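Peptidase M16 domain protein (Alicyclobacillus acidocaldarius subsp. acidocaldarius DSM 446, PDB 4XEA) is a putative metallopeptidase of the M16 family that binds a metal ion and probably hydrolyses peptide bonds. Local coordinates at residues P235-W243 with D413-L421; Q271-L282 with A404-E412. One frame throughout, in Å; residues are numbered along the deposited sequence.

Contact 1. Residues P235-W243 with D413-L421. Unlike the reference sequence in segment 413-421: L421 (reference Val).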
loop_
_atom_site.group_PDB
_atom_site.type_symbol
_atom_site.label_atom_id
_atom_site.label_comp_id
_atom_site.label_asym_id
_atom_site.label_seq_id
_atom_site.Cartn_x
_atom_site.Cartn_y
_atom_site.Cartn_z
ATOM N N PRO A 235 0.260 -15.594 32.274
ATOM C CA PRO A 235 -0.849 -15.213 31.413
ATOM C C PRO A 235 -1.340 -13.768 31.623
ATOM O O PRO A 235 -2.129 -13.279 30.835
ATOM C CB PRO A 235 -1.956 -16.210 31.793
ATOM C CG PRO A 235 -1.709 -16.517 33.280
ATOM C CD PRO A 235 -0.137 -16.582 33.303
ATOM N N THR A 236 -0.884 -13.119 32.687
ATOM C CA THR A 236 -1.270 -11.764 33.005
ATOM C C THR A 236 -0.144 -10.793 32.600
ATOM O O THR A 236 1.027 -11.147 32.586
ATOM C CB THR A 236 -1.537 -11.607 34.511
ATOM O OG1 THR A 236 -0.431 -12.151 35.243
ATOM C CG2 THR A 236 -2.892 -12.330 34.976
ATOM N N PRO A 237 -0.491 -9.532 32.338
ATOM C CA PRO A 237 0.526 -8.579 31.909
ATOM C C PRO A 237 1.448 -8.199 33.051
ATOM O O PRO A 237 1.059 -8.275 34.206
ATOM C CB PRO A 237 -0.280 -7.351 31.440
ATOM C CG PRO A 237 -1.626 -7.536 31.846
ATOM C CD PRO A 237 -1.855 -8.992 32.240
ATOM N N ALA A 238 2.658 -7.788 32.709
ATOM C CA ALA A 238 3.605 -7.274 33.696
ATOM C C ALA A 238 3.095 -5.940 34.265
ATOM O O ALA A 238 3.162 -5.709 35.450
ATOM C CB ALA A 238 5.046 -7.152 33.057
ATOM N N ARG A 239 2.561 -5.089 33.412
ATOM C CA ARG A 239 1.903 -3.842 33.828
ATOM C C ARG A 239 0.636 -3.728 32.965
ATOM O O ARG A 239 0.699 -3.817 31.759
ATOM C CB ARG A 239 2.859 -2.633 33.616
ATOM C CG ARG A 239 4.049 -2.580 34.600
ATOM C CD ARG A 239 5.111 -1.467 34.273
ATOM N NE ARG A 239 5.913 -1.817 33.089
ATOM C CZ ARG A 239 5.785 -1.284 31.867
ATOM N NH1 ARG A 239 4.890 -0.317 31.618
ATOM N NH2 ARG A 239 6.577 -1.726 30.872
ATOM N N SER A 240 -0.513 -3.502 33.574
ATOM C CA SER A 240 -1.758 -3.498 32.809
ATOM C C SER A 240 -2.143 -2.109 32.276
ATOM O O SER A 240 -3.077 -2.002 31.488
ATOM C CB SER A 240 -2.908 -4.071 33.662
ATOM O OG SER A 240 -3.169 -3.247 34.760
ATOM N N ARG A 241 -1.418 -1.066 32.700
ATOM C CA ARG A 241 -1.708 0.305 32.288
ATOM C C ARG A 241 -0.410 1.082 32.149
ATOM O O ARG A 241 0.464 0.988 33.002
ATOM C CB ARG A 241 -2.611 1.030 33.308
ATOM C CG ARG A 241 -3.951 0.347 33.701
ATOM C CD ARG A 241 -4.990 0.548 32.604
ATOM N NE ARG A 241 -6.297 -0.015 32.941
ATOM C CZ ARG A 241 -6.635 -1.307 32.831
ATOM N NH1 ARG A 241 -5.786 -2.213 32.374
ATOM N NH2 ARG A 241 -7.853 -1.696 33.175
ATOM N N HIS A 242 -0.307 1.899 31.091
ATOM C CA HIS A 242 0.874 2.706 30.884
ATOM C C HIS A 242 0.500 3.954 30.070
ATOM O O HIS A 242 -0.419 3.927 29.220
ATOM C CB HIS A 242 1.979 1.882 30.214
ATOM C CG HIS A 242 3.278 2.614 30.062
ATOM N ND1 HIS A 242 4.160 2.789 31.109
ATOM C CD2 HIS A 242 3.835 3.238 28.994
ATOM C CE1 HIS A 242 5.210 3.481 30.690
ATOM N NE2 HIS A 242 5.029 3.780 29.417
ATOM N N TRP A 243 1.132 5.063 30.405
ATOM C CA TRP A 243 1.111 6.240 29.533
ATOM C C TRP A 243 2.489 6.855 29.538
ATOM O O TRP A 243 3.298 6.642 30.462
ATOM C CB TRP A 243 0.045 7.268 29.934
ATOM C CG TRP A 243 0.102 7.665 31.415
ATOM C CD1 TRP A 243 -0.660 7.150 32.426
ATOM C CD2 TRP A 243 0.994 8.592 32.013
ATOM N NE1 TRP A 243 -0.319 7.729 33.628
ATOM C CE2 TRP A 243 0.689 8.631 33.400
ATOM C CE3 TRP A 243 1.983 9.449 31.515
ATOM C CZ2 TRP A 243 1.379 9.401 34.262
ATOM C CZ3 TRP A 243 2.662 10.228 32.378
ATOM C CH2 TRP A 243 2.356 10.221 33.748
ATOM N N ASP A 413 -8.610 -9.250 32.597
ATOM C CA ASP A 413 -7.396 -9.567 33.348
ATOM C C ASP A 413 -6.174 -9.855 32.445
ATOM O O ASP A 413 -5.048 -9.905 32.949
ATOM C CB ASP A 413 -7.635 -10.721 34.310
ATOM C CG ASP A 413 -8.343 -11.872 33.644
ATOM O OD1 ASP A 413 -9.559 -12.033 33.874
ATOM O OD2 ASP A 413 -7.711 -12.580 32.865
ATOM N N ASN A 414 -6.367 -9.993 31.138
ATOM C CA ASN A 414 -5.209 -10.150 30.243
ATOM C C ASN A 414 -4.998 -8.940 29.332
ATOM O O ASN A 414 -4.362 -9.047 28.261
ATOM C CB ASN A 414 -5.304 -11.463 29.418
ATOM C CG ASN A 414 -6.452 -11.427 28.396
ATOM O OD1 ASN A 414 -7.483 -10.802 28.657
ATOM N ND2 ASN A 414 -6.303 -12.159 27.257
HETATM N N MSE A 415 -5.513 -7.798 29.765
HETATM C CA MSE A 415 -5.626 -6.615 28.943
HETATM C C MSE A 415 -4.628 -5.559 29.396
HETATM O O MSE A 415 -4.367 -5.429 30.557
HETATM C CB MSE A 415 -7.058 -6.050 29.010
HETATM C CG MSE A 415 -7.303 -4.839 28.185
HETATM SE SE MSE A 415 -9.040 -4.041 28.384
HETATM C CE MSE A 415 -9.016 -3.546 30.299
ATOM N N VAL A 416 -4.062 -4.833 28.423
ATOM C CA VAL A 416 -3.140 -3.744 28.671
ATOM C C VAL A 416 -3.722 -2.550 27.951
ATOM O O VAL A 416 -4.169 -2.654 26.778
ATOM C CB VAL A 416 -1.724 -4.007 28.096
ATOM C CG1 VAL A 416 -0.821 -2.795 28.352
ATOM C CG2 VAL A 416 -1.153 -5.254 28.709
ATOM N N VAL A 417 -3.781 -1.426 28.633
ATOM C CA VAL A 417 -4.263 -0.185 27.997
ATOM C C VAL A 417 -3.098 0.785 28.042
ATOM O O VAL A 417 -2.621 1.100 29.144
ATOM C CB VAL A 417 -5.466 0.456 28.716
ATOM C CG1 VAL A 417 -6.042 1.671 27.942
ATOM C CG2 VAL A 417 -6.574 -0.535 28.965
ATOM N N SER A 418 -2.660 1.291 26.884
ATOM C CA SER A 418 -1.500 2.173 26.868
ATOM C C SER A 418 -1.662 3.366 25.929
ATOM O O SER A 418 -2.274 3.240 24.864
ATOM C CB SER A 418 -0.249 1.369 26.529
ATOM O OG SER A 418 -0.244 1.036 25.163
ATOM N N ALA A 419 -1.090 4.508 26.313
ATOM C CA ALA A 419 -1.279 5.756 25.591
ATOM C C ALA A 419 0.058 6.487 25.423
ATOM O O ALA A 419 0.975 6.398 26.259
ATOM C CB ALA A 419 -2.295 6.667 26.336
ATOM N N VAL A 420 0.151 7.218 24.323
ATOM C CA VAL A 420 1.260 8.137 24.091
ATOM C C VAL A 420 0.602 9.476 23.998
ATOM O O VAL A 420 -0.360 9.621 23.242
ATOM C CB VAL A 420 2.008 7.829 22.767
ATOM C CG1 VAL A 420 3.151 8.819 22.561
ATOM C CG2 VAL A 420 2.525 6.410 22.797
ATOM N N LEU A 421 1.103 10.436 24.770
ATOM C CA LEU A 421 0.449 11.715 24.971
ATOM C C LEU A 421 1.354 12.831 24.437
ATOM O O LEU A 421 2.576 12.762 24.569
ATOM C CB LEU A 421 0.157 11.929 26.466
ATOM C CG LEU A 421 -0.629 10.815 27.189
ATOM C CD1 LEU A 421 -0.779 11.138 28.680
ATOM C CD2 LEU A 421 -2.005 10.623 26.554
#

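Contact 2. Residues Q271-L282 with A404-E412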
loop_
_atom_site.group_PDB
_atom_site.type_symbol
_atom_site.label_atom_id
_atom_site.label_comp_id
_atom_site.label_asym_id
_atom_site.label_seq_id
_atom_site.Cartn_x
_atom_site.Cartn_y
_atom_site.Cartn_z
ATOM N N GLN A 271 -7.701 -20.301 14.705
ATOM C CA GLN A 271 -7.793 -19.228 15.717
ATOM C C GLN A 271 -7.524 -17.842 15.083
ATOM O O GLN A 271 -8.192 -16.866 15.404
ATOM C CB GLN A 271 -6.804 -19.517 16.831
ATOM C CG GLN A 271 -6.933 -18.638 18.056
ATOM C CD GLN A 271 -6.108 -19.177 19.194
ATOM O OE1 GLN A 271 -6.382 -20.255 19.698
ATOM N NE2 GLN A 271 -5.105 -18.434 19.604
ATOM N N ASP A 272 -6.544 -17.782 14.188
ATOM C CA ASP A 272 -6.232 -16.549 13.428
ATOM C C ASP A 272 -7.428 -16.100 12.535
ATOM O O ASP A 272 -7.813 -14.911 12.500
ATOM C CB ASP A 272 -4.967 -16.793 12.604
ATOM C CG ASP A 272 -4.332 -15.512 12.048
ATOM O OD1 ASP A 272 -4.470 -14.417 12.632
ATOM O OD2 ASP A 272 -3.656 -15.627 10.996
ATOM N N THR A 273 -8.038 -17.061 11.849
ATOM C CA THR A 273 -9.166 -16.764 10.986
ATOM C C THR A 273 -10.365 -16.303 11.804
ATOM O O THR A 273 -10.995 -15.303 11.480
ATOM C CB THR A 273 -9.550 -17.974 10.132
ATOM O OG1 THR A 273 -8.411 -18.343 9.361
ATOM C CG2 THR A 273 -10.685 -17.638 9.183
ATOM N N ALA A 274 -10.623 -17.009 12.892
ATOM C CA ALA A 274 -11.691 -16.654 13.787
ATOM C C ALA A 274 -11.520 -15.224 14.361
ATOM O O ALA A 274 -12.487 -14.485 14.467
ATOM C CB ALA A 274 -11.799 -17.671 14.915
HETATM N N MSE A 275 -10.307 -14.842 14.724
HETATM C CA MSE A 275 -10.086 -13.486 15.221
HETATM C C MSE A 275 -10.281 -12.425 14.114
HETATM O O MSE A 275 -10.717 -11.298 14.387
HETATM C CB MSE A 275 -8.700 -13.358 15.852
HETATM C CG MSE A 275 -8.551 -14.062 17.181
HETATM SE SE MSE A 275 -9.816 -13.474 18.491
HETATM C CE MSE A 275 -9.133 -11.633 18.720
ATOM N N THR A 276 -9.940 -12.756 12.877
ATOM C CA THR A 276 -10.065 -11.770 11.799
ATOM C C THR A 276 -11.554 -11.396 11.711
ATOM O O THR A 276 -11.892 -10.197 11.644
ATOM C CB THR A 276 -9.506 -12.318 10.464
ATOM O OG1 THR A 276 -8.119 -12.629 10.649
ATOM C CG2 THR A 276 -9.627 -11.330 9.321
ATOM N N ILE A 277 -12.428 -12.413 11.757
ATOM C CA ILE A 277 -13.869 -12.187 11.666
ATOM C C ILE A 277 -14.364 -11.417 12.875
ATOM O O ILE A 277 -15.062 -10.416 12.722
ATOM C CB ILE A 277 -14.683 -13.494 11.525
ATOM C CG1 ILE A 277 -14.320 -14.209 10.231
ATOM C CG2 ILE A 277 -16.185 -13.178 11.544
ATOM C CD1 ILE A 277 -14.532 -15.730 10.278
ATOM N N LEU A 278 -13.959 -11.869 14.066
ATOM C CA LEU A 278 -14.406 -11.250 15.321
ATOM C C LEU A 278 -14.018 -9.784 15.475
ATOM O O LEU A 278 -14.843 -8.959 15.860
ATOM C CB LEU A 278 -13.905 -12.069 16.515
ATOM C CG LEU A 278 -14.453 -11.765 17.900
ATOM C CD1 LEU A 278 -15.967 -11.768 17.925
ATOM C CD2 LEU A 278 -13.891 -12.758 18.924
ATOM N N LEU A 279 -12.766 -9.474 15.181
ATOM C CA LEU A 279 -12.265 -8.095 15.263
ATOM C C LEU A 279 -12.944 -7.166 14.255
ATOM O O LEU A 279 -13.201 -6.002 14.560
ATOM C CB LEU A 279 -10.750 -8.067 15.106
ATOM C CG LEU A 279 -9.992 -8.709 16.259
ATOM C CD1 LEU A 279 -8.451 -8.675 15.994
ATOM C CD2 LEU A 279 -10.327 -8.061 17.618
ATOM N N ASP A 280 -13.265 -7.682 13.072
ATOM C CA ASP A 280 -14.022 -6.898 12.105
ATOM C C ASP A 280 -15.428 -6.599 12.627
ATOM O O ASP A 280 -15.904 -5.453 12.499
ATOM C CB ASP A 280 -14.110 -7.569 10.725
ATOM C CG ASP A 280 -14.947 -6.767 9.755
ATOM O OD1 ASP A 280 -14.565 -5.633 9.362
ATOM O OD2 ASP A 280 -16.032 -7.246 9.416
ATOM N N ALA A 281 -16.066 -7.615 13.232
ATOM C CA ALA A 281 -17.424 -7.467 13.780
ATOM C C ALA A 281 -17.437 -6.491 14.953
ATOM O O ALA A 281 -18.377 -5.721 15.104
ATOM C CB ALA A 281 -17.992 -8.857 14.225
ATOM N N LEU A 282 -16.413 -6.553 15.798
ATOM C CA LEU A 282 -16.339 -5.704 16.989
ATOM C C LEU A 282 -15.918 -4.272 16.656
ATOM O O LEU A 282 -16.449 -3.319 17.221
ATOM C CB LEU A 282 -15.355 -6.287 18.018
ATOM C CG LEU A 282 -15.848 -7.553 18.751
ATOM C CD1 LEU A 282 -14.736 -8.281 19.503
ATOM C CD2 LEU A 282 -16.987 -7.259 19.716
ATOM N N ALA A 404 -17.197 -18.356 22.172
ATOM C CA ALA A 404 -16.169 -19.030 22.983
ATOM C C ALA A 404 -14.815 -18.340 22.836
ATOM O O ALA A 404 -14.081 -18.158 23.813
ATOM C CB ALA A 404 -16.058 -20.518 22.623
ATOM N N ARG A 405 -14.462 -17.957 21.614
ATOM C CA ARG A 405 -13.162 -17.279 21.374
ATOM C C ARG A 405 -13.112 -15.934 22.126
ATOM O O ARG A 405 -12.113 -15.619 22.773
ATOM C CB ARG A 405 -12.963 -17.061 19.864
ATOM C CG ARG A 405 -11.722 -16.247 19.462
ATOM C CD ARG A 405 -10.521 -17.162 19.292
ATOM N NE ARG A 405 -9.829 -17.634 20.506
ATOM C CZ ARG A 405 -8.711 -17.098 20.998
ATOM N NH1 ARG A 405 -8.089 -17.656 22.021
ATOM N NH2 ARG A 405 -8.199 -15.990 20.473
ATOM N N PHE A 406 -14.190 -15.157 22.025
ATOM C CA PHE A 406 -14.333 -13.890 22.727
ATOM C C PHE A 406 -14.140 -14.063 24.253
ATOM O O PHE A 406 -13.353 -13.353 24.889
ATOM C CB PHE A 406 -15.706 -13.253 22.407
ATOM C CG PHE A 406 -15.907 -11.916 23.061
ATOM C CD1 PHE A 406 -16.273 -11.829 24.396
ATOM C CD2 PHE A 406 -15.666 -10.735 22.365
ATOM C CE1 PHE A 406 -16.398 -10.576 25.033
ATOM C CE2 PHE A 406 -15.796 -9.502 22.982
ATOM C CZ PHE A 406 -16.171 -9.419 24.327
ATOM N N GLN A 407 -14.848 -15.043 24.826
ATOM C CA GLN A 407 -14.819 -15.307 26.277
ATOM C C GLN A 407 -13.447 -15.749 26.800
ATOM O O GLN A 407 -13.043 -15.376 27.910
ATOM C CB GLN A 407 -15.890 -16.356 26.623
ATOM C CG GLN A 407 -17.327 -15.879 26.376
ATOM C CD GLN A 407 -17.796 -14.841 27.373
ATOM O OE1 GLN A 407 -17.302 -14.784 28.501
ATOM N NE2 GLN A 407 -18.772 -14.026 26.973
ATOM N N GLU A 408 -12.750 -16.539 25.987
ATOM C CA GLU A 408 -11.399 -17.042 26.237
ATOM C C GLU A 408 -10.336 -15.939 26.268
ATOM O O GLU A 408 -9.351 -15.998 27.012
ATOM C CB GLU A 408 -10.963 -17.931 25.048
ATOM C CG GLU A 408 -11.081 -19.358 25.236
ATOM C CD GLU A 408 -10.820 -20.167 23.946
ATOM O OE1 GLU A 408 -10.635 -19.616 22.813
ATOM O OE2 GLU A 408 -10.810 -21.399 24.093
ATOM N N HIS A 409 -10.461 -15.016 25.343
ATOM C CA HIS A 409 -9.378 -14.156 25.021
ATOM C C HIS A 409 -9.601 -12.655 25.262
ATOM O O HIS A 409 -8.680 -11.976 25.691
ATOM C CB HIS A 409 -9.005 -14.353 23.558
ATOM C CG HIS A 409 -7.858 -13.494 23.132
ATOM N ND1 HIS A 409 -6.647 -13.522 23.763
ATOM C CD2 HIS A 409 -7.746 -12.570 22.147
ATOM C CE1 HIS A 409 -5.827 -12.660 23.187
ATOM N NE2 HIS A 409 -6.467 -12.073 22.197
ATOM N N LEU A 410 -10.757 -12.113 24.899
ATOM C CA LEU A 410 -10.955 -10.684 25.075
ATOM C C LEU A 410 -11.551 -10.427 26.466
ATOM O O LEU A 410 -12.754 -10.174 26.590
ATOM C CB LEU A 410 -11.810 -10.096 23.938
ATOM C CG LEU A 410 -11.181 -10.264 22.530
ATOM C CD1 LEU A 410 -12.066 -9.688 21.471
ATOM C CD2 LEU A 410 -9.779 -9.674 22.432
ATOM N N ARG A 411 -10.680 -10.454 27.482
ATOM C CA ARG A 411 -11.061 -10.362 28.877
ATOM C C ARG A 411 -10.492 -9.095 29.509
ATOM O O ARG A 411 -9.850 -8.310 28.839
ATOM C CB ARG A 411 -10.593 -11.616 29.648
ATOM C CG ARG A 411 -10.931 -12.981 28.977
ATOM C CD ARG A 411 -10.807 -14.176 29.959
ATOM N NE ARG A 411 -9.605 -14.050 30.785
ATOM C CZ ARG A 411 -8.380 -14.395 30.393
ATOM N NH1 ARG A 411 -8.184 -14.935 29.198
ATOM N NH2 ARG A 411 -7.335 -14.212 31.189
ATOM N N GLU A 412 -10.737 -8.891 30.807
ATOM C CA GLU A 412 -10.164 -7.742 31.503
ATOM C C GLU A 412 -8.814 -8.033 32.142
ATOM O O GLU A 412 -7.940 -7.170 32.192
ATOM C CB GLU A 412 -11.148 -7.246 32.566
ATOM C CG GLU A 412 -12.358 -6.633 31.885
ATOM C CD GLU A 412 -13.033 -5.610 32.742
ATOM O OE1 GLU A 412 -13.733 -6.041 33.677
ATOM O OE2 GLU A 412 -12.838 -4.396 32.461
#

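Contact 1. Residues P235-W243 with D413-L421
P237 lays its ring along the start of strand 415-421: CB meets V416 CG2 at 3.6 Å, the two side chains sliding past each other, and CD lies 3.4 Å from D413 O. A serine here would take away the ring and probably leave V416 CG2 with one apolar neighbour fewer, and the loop at 237-240 freer to shift. From S240 onward the backbones pair in parallel. V417 N gives to S240 O (3.0 Å), H242 N to V417 O (3.1 Å) and A419 N to H242 O (3.0 Å). A bend at chi2 (-78°) folds R241 back, and its NH1 bonds to S240 O at 2.9 Å from the carbonyl face opposite to V417 N, so two donors grip that oxygen. V417 CG2 packs against one face of the guanidinium, and CE of M415, a selenomethionine, lies 3.6 Å from R241 NH2; arginine suits this exposed edge, its aliphatic stem lying on V417. Further along, W243 CB rests on A419 CB and L421 CD1. Outward, helix 144-156 covers the sheet face of V416 and H242, helix 325-342 that of M415 and V417, and N414 ND2 bonds to K258 O. This is a parallel edge pair in the mixed five-stranded sheet of an M16-type alpha/beta domain.

Contact 2. Residues Q271-L282 with A404-E412
The guanidinium of R405 stacks on the side-chain amide of Q271, their planes 7° apart, with Q271 CG over its centre and 3.8 Å from R405 CZ. At the guanidinium edge lies the selenium of M275, a selenomethionine, 3.6 Å from R405 NH2. The F406 ring has L410 CB of its own segment over one face, offset toward the rim, and L282 CD1 at its edge, 3.8 Å from CE2. The H409 ring is touched at its edge too, where M275 CE comes to 3.8 Å from CD2. Bends at chi2 (-57°) and chi3 turn M275 across both R405 and H409, a path that a flexible, unbranched side chain follows easily. L278 CD2 fits 4.0 Å from F406 CB, while L282 CD1 and L410 CD1 meet tip to tip at 3.6 Å; leucines suit this buried apolar patch.

No hydrogen bond crosses between the segments, and the polar groups find partners elsewhere. R405 NE forms a salt bridge with E408 OE1 at 3.1 Å, and NH2 forms another with E259, so two carboxylates probably balance the buried charge and limit rotation of the guanidinium. Q271 NE2 bonds to Y307 OH and H409 NE2 to T316 OG1.

The two helical segments cross almost perpendicularly, at -91°, with axes 10.9 Å apart, and L410 then leaves the helix through an inverse gamma turn. Strand 304-309 flanks the Q271 and R405 end through Y307, helix 325-342 covers F406, and helix 346-363 touches helix 265-283 at I277 and A281, both against A352.

How the contacts relate
From the N terminus, the chain first passes the metal-bearing M16 region, then reaches 235-243, the opening segment of contact 1. It goes on through strand 252-258 to helix 265-283, which carries 271-282. Strands 304-309 and 314-321 and a run of helices follow before 404-412 returns to that helix and closes contact 2. Almost at once 413-421 closes contact 1, so the smaller loop lies wholly within the larger. Contact 1 sets the last strand beside an edge strand of the five-stranded sheet; contact 2 joins two helices. Where the two meet, N414 ND2 probably bonds to H409 O at 2.9 Å, fastening the helix end to the start of the final strand.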